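Local coordinates for fructooligosaccharide ABC transporter substrate-binding protein FusA (Streptococcus pneumoniae, PDB 5G5Y) that captures short- and long-chain fructooligosaccharides, preferring tetrasaccharides and larger, and delivers them to an ABC transporter for import, at residues V34-T39 against A323-A328; L25-K30 against G341-D346. One frame throughout, in Å; residues are numbered along the deposited sequence.

Contact 1: V34-T39 against A323-A328. With ZN (zinc ion), chain F; ZN (zinc ion), chain L.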
loop_
_atom_site.group_PDB
_atom_site.type_symbol
_atom_site.label_atom_id
_atom_site.label_comp_id
_atom_site.label_asym_id
_atom_site.label_seq_id
_atom_site.Cartn_x
_atom_site.Cartn_y
_atom_site.Cartn_z
ATOM N N VAL A 34 0.369 10.169 -32.305
ATOM C CA VAL A 34 1.635 9.537 -32.088
ATOM C C VAL A 34 1.466 8.016 -32.074
ATOM O O VAL A 34 0.656 7.471 -31.337
ATOM C CB VAL A 34 2.314 9.989 -30.768
ATOM C CG1 VAL A 34 3.686 9.341 -30.632
ATOM C CG2 VAL A 34 2.462 11.518 -30.699
ATOM N N HIS A 35 2.235 7.339 -32.909
ATOM C CA HIS A 35 2.246 5.878 -32.955
ATOM C C HIS A 35 3.355 5.404 -32.044
ATOM O O HIS A 35 4.484 5.799 -32.238
ATOM C CB HIS A 35 2.537 5.369 -34.370
ATOM C CG HIS A 35 2.616 3.884 -34.436
ATOM N ND1 HIS A 35 1.500 3.102 -34.570
ATOM C CD2 HIS A 35 3.655 3.033 -34.259
ATOM C CE1 HIS A 35 1.844 1.830 -34.517
ATOM N NE2 HIS A 35 3.147 1.764 -34.328
ATOM N N ILE A 36 3.023 4.615 -31.033
ATOM C CA ILE A 36 4.009 4.002 -30.163
ATOM C C ILE A 36 4.384 2.627 -30.689
ATOM O O ILE A 36 3.519 1.771 -30.904
ATOM C CB ILE A 36 3.520 3.859 -28.707
ATOM C CG1 ILE A 36 3.017 5.223 -28.177
ATOM C CG2 ILE A 36 4.661 3.343 -27.817
ATOM C CD1 ILE A 36 4.071 6.324 -28.216
ATOM N N ASP A 37 5.676 2.445 -30.889
ATOM C CA ASP A 37 6.231 1.159 -31.198
ATOM C C ASP A 37 6.681 0.533 -29.875
ATOM O O ASP A 37 7.704 0.939 -29.303
ATOM C CB ASP A 37 7.400 1.252 -32.171
ATOM C CG ASP A 37 7.916 -0.120 -32.548
ATOM O OD1 ASP A 37 7.135 -1.070 -32.426
ATOM O OD2 ASP A 37 9.055 -0.250 -32.989
ATOM N N TRP A 38 5.918 -0.446 -29.405
ATOM C CA TRP A 38 6.140 -0.996 -28.060
ATOM C C TRP A 38 7.122 -2.138 -28.036
ATOM O O TRP A 38 7.071 -3.023 -28.915
ATOM C CB TRP A 38 4.850 -1.503 -27.425
ATOM C CG TRP A 38 3.793 -0.490 -27.296
ATOM C CD1 TRP A 38 2.797 -0.225 -28.198
ATOM C CD2 TRP A 38 3.615 0.445 -26.218
ATOM N NE1 TRP A 38 2.027 0.790 -27.747
ATOM C CE2 TRP A 38 2.488 1.216 -26.530
ATOM C CE3 TRP A 38 4.289 0.689 -25.015
ATOM C CZ2 TRP A 38 2.023 2.260 -25.687
ATOM C CZ3 TRP A 38 3.823 1.731 -24.180
ATOM C CH2 TRP A 38 2.700 2.474 -24.519
ATOM N N THR A 39 7.961 -2.147 -26.989
ATOM C CA THR A 39 8.731 -3.331 -26.603
ATOM C C THR A 39 8.068 -3.772 -25.329
ATOM O O THR A 39 8.279 -3.145 -24.272
ATOM C CB THR A 39 10.232 -3.016 -26.391
ATOM O OG1 THR A 39 10.801 -2.573 -27.616
ATOM C CG2 THR A 39 11.013 -4.250 -25.919
ATOM N N ALA A 323 7.053 14.516 -23.749
ATOM C CA ALA A 323 6.446 15.174 -22.584
ATOM C C ALA A 323 4.957 15.423 -22.776
ATOM O O ALA A 323 4.179 15.214 -21.858
ATOM C CB ALA A 323 7.155 16.479 -22.254
ATOM N N LYS A 324 4.567 15.854 -23.978
ATOM C CA LYS A 324 3.170 16.014 -24.318
ATOM C C LYS A 324 2.370 14.726 -24.349
ATOM O O LYS A 324 1.215 14.713 -23.918
ATOM C CB LYS A 324 3.017 16.830 -25.636
ATOM C CG LYS A 324 3.448 18.268 -25.406
ATOM C CD LYS A 324 3.408 19.163 -26.667
ATOM C CE LYS A 324 3.684 20.597 -26.223
ATOM N NZ LYS A 324 3.706 21.503 -27.411
ATOM N N TRP A 325 2.954 13.648 -24.852
ATOM C CA TRP A 325 2.332 12.336 -24.813
ATOM C C TRP A 325 2.144 11.922 -23.342
ATOM O O TRP A 325 1.053 11.482 -22.949
ATOM C CB TRP A 325 3.191 11.291 -25.553
ATOM C CG TRP A 325 2.512 9.999 -25.713
ATOM C CD1 TRP A 325 1.793 9.597 -26.783
ATOM C CD2 TRP A 325 2.441 8.919 -24.748
ATOM N NE1 TRP A 325 1.279 8.343 -26.571
ATOM C CE2 TRP A 325 1.641 7.911 -25.322
ATOM C CE3 TRP A 325 2.936 8.732 -23.452
ATOM C CZ2 TRP A 325 1.355 6.706 -24.662
ATOM C CZ3 TRP A 325 2.637 7.542 -22.782
ATOM C CH2 TRP A 325 1.877 6.533 -23.398
ATOM N N ILE A 326 3.169 12.102 -22.536
ATOM C CA ILE A 326 3.062 11.740 -21.090
ATOM C C ILE A 326 1.994 12.622 -20.432
ATOM O O ILE A 326 1.128 12.133 -19.651
ATOM C CB ILE A 326 4.403 11.859 -20.349
ATOM C CG1 ILE A 326 5.395 10.843 -20.897
ATOM C CG2 ILE A 326 4.225 11.594 -18.829
ATOM C CD1 ILE A 326 6.840 11.083 -20.527
ATOM N N ASP A 327 1.990 13.915 -20.749
ATOM C CA ASP A 327 0.965 14.778 -20.147
ATOM C C ASP A 327 -0.504 14.395 -20.465
ATOM O O ASP A 327 -1.381 14.554 -19.588
ATOM C CB ASP A 327 1.224 16.244 -20.406
ATOM C CG ASP A 327 0.536 17.117 -19.395
ATOM O OD1 ASP A 327 0.755 16.894 -18.168
ATOM O OD2 ASP A 327 -0.263 17.969 -19.831
ATOM N N ALA A 328 -0.761 13.807 -21.639
ATOM C CA ALA A 328 -2.096 13.357 -21.998
ATOM C C ALA A 328 -2.542 12.241 -21.015
ATOM O O ALA A 328 -3.735 12.085 -20.762
ATOM C CB ALA A 328 -2.102 12.892 -23.427
HETATM ZN ZN ZN F . -0.220 3.702 -35.564
HETATM ZN ZN ZN L . 7.570 -3.076 -32.798
HETATM O O HOH W 1 -0.445 7.522 -28.724
HETATM O O HOH W 2 9.082 -2.816 -34.290
HETATM O O HOH W 3 5.865 -3.995 -31.452
HETATM O O HOH W 4 9.298 -3.184 -31.419
HETATM O O HOH W 5 8.352 -5.362 -32.986
HETATM O O HOH W 6 5.787 -3.538 -34.233
#

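Contact 2: L25-K30 against G341-D346. With ZN (zinc ion), chain F; GOL (glycerol), chain N.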
loop_
_atom_site.group_PDB
_atom_site.type_symbol
_atom_site.label_atom_id
_atom_site.label_comp_id
_atom_site.label_asym_id
_atom_site.label_seq_id
_atom_site.Cartn_x
_atom_site.Cartn_y
_atom_site.Cartn_z
ATOM N N LEU A 25 -5.220 2.415 -26.050
ATOM C CA LEU A 25 -4.109 2.943 -26.830
ATOM C C LEU A 25 -4.492 3.271 -28.292
ATOM O O LEU A 25 -3.872 4.118 -28.922
ATOM C CB LEU A 25 -2.933 2.001 -26.752
ATOM C CG LEU A 25 -2.415 1.930 -25.305
ATOM C CD1 LEU A 25 -1.421 0.803 -25.195
ATOM C CD2 LEU A 25 -1.770 3.252 -24.890
ATOM N N GLN A 26 -5.494 2.574 -28.808
ATOM C CA GLN A 26 -6.099 2.869 -30.134
ATOM C C GLN A 26 -6.733 4.239 -30.162
ATOM O O GLN A 26 -6.445 5.044 -31.057
ATOM C CB GLN A 26 -7.155 1.806 -30.468
ATOM C CG GLN A 26 -6.492 0.515 -30.864
ATOM C CD GLN A 26 -7.415 -0.683 -30.867
ATOM O OE1 GLN A 26 -8.624 -0.565 -30.708
ATOM N NE2 GLN A 26 -6.836 -1.848 -31.030
ATOM N N ARG A 27 -7.531 4.535 -29.130
ATOM C CA ARG A 27 -8.109 5.865 -28.976
ATOM C C ARG A 27 -7.052 6.931 -28.736
ATOM O O ARG A 27 -7.131 8.022 -29.301
ATOM C CB ARG A 27 -9.130 5.909 -27.828
ATOM C CG ARG A 27 -10.351 5.052 -28.074
ATOM C CD ARG A 27 -11.455 5.434 -27.119
ATOM N NE ARG A 27 -12.636 4.566 -27.228
ATOM C CZ ARG A 27 -13.116 3.774 -26.282
ATOM N NH1 ARG A 27 -12.527 3.651 -25.079
ATOM N NH2 ARG A 27 -14.224 3.079 -26.543
ATOM N N LEU A 28 -6.081 6.628 -27.870
ATOM C CA LEU A 28 -5.009 7.551 -27.619
ATOM C C LEU A 28 -4.232 7.965 -28.864
ATOM O O LEU A 28 -3.913 9.142 -29.019
ATOM C CB LEU A 28 -4.034 7.002 -26.606
ATOM C CG LEU A 28 -2.996 7.987 -26.101
ATOM C CD1 LEU A 28 -3.670 9.017 -25.141
ATOM C CD2 LEU A 28 -1.909 7.192 -25.418
ATOM N N GLU A 29 -3.888 7.010 -29.730
ATOM C CA GLU A 29 -3.155 7.342 -30.940
ATOM C C GLU A 29 -3.973 8.273 -31.823
ATOM O O GLU A 29 -3.406 9.162 -32.423
ATOM C CB GLU A 29 -2.724 6.093 -31.722
ATOM C CG GLU A 29 -1.996 6.429 -33.009
ATOM C CD GLU A 29 -1.358 5.239 -33.679
ATOM O OE1 GLU A 29 -1.174 4.172 -33.033
ATOM O OE2 GLU A 29 -1.001 5.426 -34.881
ATOM N N LYS A 30 -5.280 8.071 -31.907
ATOM C CA LYS A 30 -6.119 8.974 -32.692
ATOM C C LYS A 30 -6.052 10.388 -32.150
ATOM O O LYS A 30 -6.036 11.341 -32.919
ATOM C CB LYS A 30 -7.577 8.524 -32.724
ATOM C CG LYS A 30 -7.870 7.419 -33.707
ATOM C CD LYS A 30 -9.270 6.872 -33.464
ATOM C CE LYS A 30 -9.760 5.985 -34.603
ATOM N NZ LYS A 30 -8.956 4.741 -34.691
ATOM N N GLY A 341 -9.220 0.550 -16.561
ATOM C CA GLY A 341 -9.907 -0.040 -17.709
ATOM C C GLY A 341 -10.642 0.976 -18.534
ATOM O O GLY A 341 -10.426 2.172 -18.387
ATOM N N THR A 342 -11.533 0.524 -19.411
ATOM C CA THR A 342 -12.182 1.464 -20.301
ATOM C C THR A 342 -13.676 1.139 -20.541
ATOM O O THR A 342 -14.254 0.332 -19.844
ATOM C CB THR A 342 -11.336 1.633 -21.590
ATOM O OG1 THR A 342 -11.830 2.735 -22.360
ATOM C CG2 THR A 342 -11.326 0.334 -22.435
ATOM N N TYR A 343 -14.260 1.835 -21.504
ATOM C CA TYR A 343 -15.678 1.785 -21.829
ATOM C C TYR A 343 -15.811 1.579 -23.333
ATOM O O TYR A 343 -14.861 1.838 -24.094
ATOM C CB TYR A 343 -16.331 3.146 -21.496
ATOM C CG TYR A 343 -15.795 4.274 -22.358
ATOM C CD1 TYR A 343 -14.638 4.971 -21.986
ATOM C CD2 TYR A 343 -16.378 4.576 -23.608
ATOM C CE1 TYR A 343 -14.099 5.955 -22.802
ATOM C CE2 TYR A 343 -15.857 5.572 -24.419
ATOM C CZ TYR A 343 -14.708 6.251 -24.008
ATOM O OH TYR A 343 -14.176 7.221 -24.793
ATOM N N GLY A 344 -17.012 1.165 -23.750
ATOM C CA GLY A 344 -17.430 1.224 -25.158
ATOM C C GLY A 344 -16.937 0.118 -26.077
ATOM O O GLY A 344 -17.160 0.197 -27.288
ATOM N N ASP A 345 -16.281 -0.911 -25.550
ATOM C CA ASP A 345 -15.861 -2.037 -26.391
ATOM C C ASP A 345 -17.056 -2.960 -26.669
ATOM O O ASP A 345 -17.709 -3.433 -25.737
ATOM C CB ASP A 345 -14.737 -2.847 -25.747
ATOM C CG ASP A 345 -13.905 -3.655 -26.782
ATOM O OD1 ASP A 345 -14.310 -3.765 -27.971
ATOM O OD2 ASP A 345 -12.840 -4.183 -26.401
ATOM N N ASP A 346 -17.326 -3.222 -27.951
ATOM C CA ASP A 346 -18.309 -4.257 -28.328
ATOM C C ASP A 346 -17.733 -5.689 -28.467
ATOM O O ASP A 346 -18.484 -6.602 -28.732
ATOM C CB ASP A 346 -19.084 -3.848 -29.593
ATOM C CG ASP A 346 -18.221 -3.810 -30.845
ATOM O OD1 ASP A 346 -17.044 -4.229 -30.804
ATOM O OD2 ASP A 346 -18.722 -3.349 -31.892
HETATM ZN ZN ZN F . -0.220 3.702 -35.564
HETATM C C1 GOL N . -8.992 -4.835 -30.324
HETATM O O1 GOL N . -8.432 -3.997 -31.327
HETATM C C2 GOL N . -10.089 -4.070 -29.582
HETATM O O2 GOL N . -9.955 -2.642 -29.661
HETATM C C3 GOL N . -10.121 -4.497 -28.126
HETATM O O3 GOL N . -11.251 -5.371 -28.032
#

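Contact 1: V34-T39 against A323-A328
W325, on helix 319-329, lays its indole against V34, I36 and W38, three alternate residues of strand 34-41. CB leaves the helix toward the strand, and with CG anti to the backbone N (chi1 -171°) the ring is carried away from its own helix. The pyrrole end meets the strand first: CD1 of W325 lies 4.0 Å from CB of V34. Next comes the indole nitrogen, NE1 of W325, with CD1 of I36 3.8 Å away. That methyl sits over one face of the indole, offset toward the rim, and makes a CH-pi contact with the five-membered ring, 4.2 Å from its centroid and 24° off the normal. CG1 of I36 also packs near NE1 and CE2, the two side chains crossing at a slant. At the far end of the indole, CH2 of W325 comes within 4.3 Å of CH2 of W38, a looser apolar touch. The polar N-H is satisfied through water: NE1 of W325 donates to water 1 at 2.9 Å, in the ring plane, and this water donates to O of V34 at 2.8 Å. A bridged backbone carbonyl thus joins a contact that is otherwise apolar. W38 is steadied separately, its NE1 bonded to N20 and CG2 of I36 lying 3.3 Å above its ring plane. H35 and D37 alternate to the other side of the strand, where each binds a zinc ion. The axis of 323-328 runs nearly at right angles to that of 34-39 (92°), the two approaching to 11.1 Å. Strand 34-41 is an outermost strand of its four-stranded sheet, paired with strand 3-10, whose F7 meets W325 edge-to-face; T32 of helix 23-32 and M310 of strand 310-312 also pack on the indole.

Contact 2: L25-K30 against G341-D346
R27 reaches Y343 with an outstretched side chain: CG lies anti to the carbonyl carbon, and from there to NE the chain runs extended, carrying the guanidinium from helix 23-32 to the loop after helix 332-340. Y343 takes the less common turn, CG lying between its backbone N and carbonyl carbon (chi1 65°), which brings the phenol back over its own peptide and onto the arginine. The two flat groups stack, planes 7° apart and centres 4.0 Å apart. CZ of R27 lies over the face of the ring, which makes the stack a cation-pi contact too; NH1 is offset toward the rim, 3.6 Å from CZ of Y343. The same residue also holds the guanidinium from its end. NH2 of R27 donates to O of Y343 at 2.8 Å with an N-H...O angle of 155°, and NH1 of R27 adds a more bent bond to that oxygen at 3.1 Å. Both nitrogens approach from one face of the carbonyl plane, tilted out of it, while the oxygen lies in the guanidinium plane. OG1 of T342 also stands at the guanidinium edge, 3.0 Å from NH1 of R27, and is itself bonded to Q337 of helix 332-340. The T342 side chain lies about 8 Å from those of the substrate-binding residues W340 and E379. A glycerol, probably from the crystallisation liquor, links Q26 to D345. One carbonyl taking two donors at the edge and one aromatic face above fix the tilt and rotation of the guanidinium. The positive charge is met by a carbonyl dipole and a pi face, without a carboxylate in contact across these segments; D345 lies farther off and could contribute a weak attraction.

How the contacts relate
From the N terminus, strand 3-10 leads to helix 23-32, which supplies the first half of contact 2, and on to strand 34-41, the first half of contact 1. The chain returns later in the same order reversed: helix 319-329 closes the shorter loop, of 283 residues, at contact 1, and the loop after helix 332-340 closes the longer one at contact 2. The two are nested, not crossed. Their centres lie 15 Å apart, and L28 packs on W325 and L25 on W38 between them. E29 and H35 share a zinc ion. Together contacts 1 and 2 tie helix 23-32 and strand 34-41 to helix 319-329 and the loop after helix 332-340.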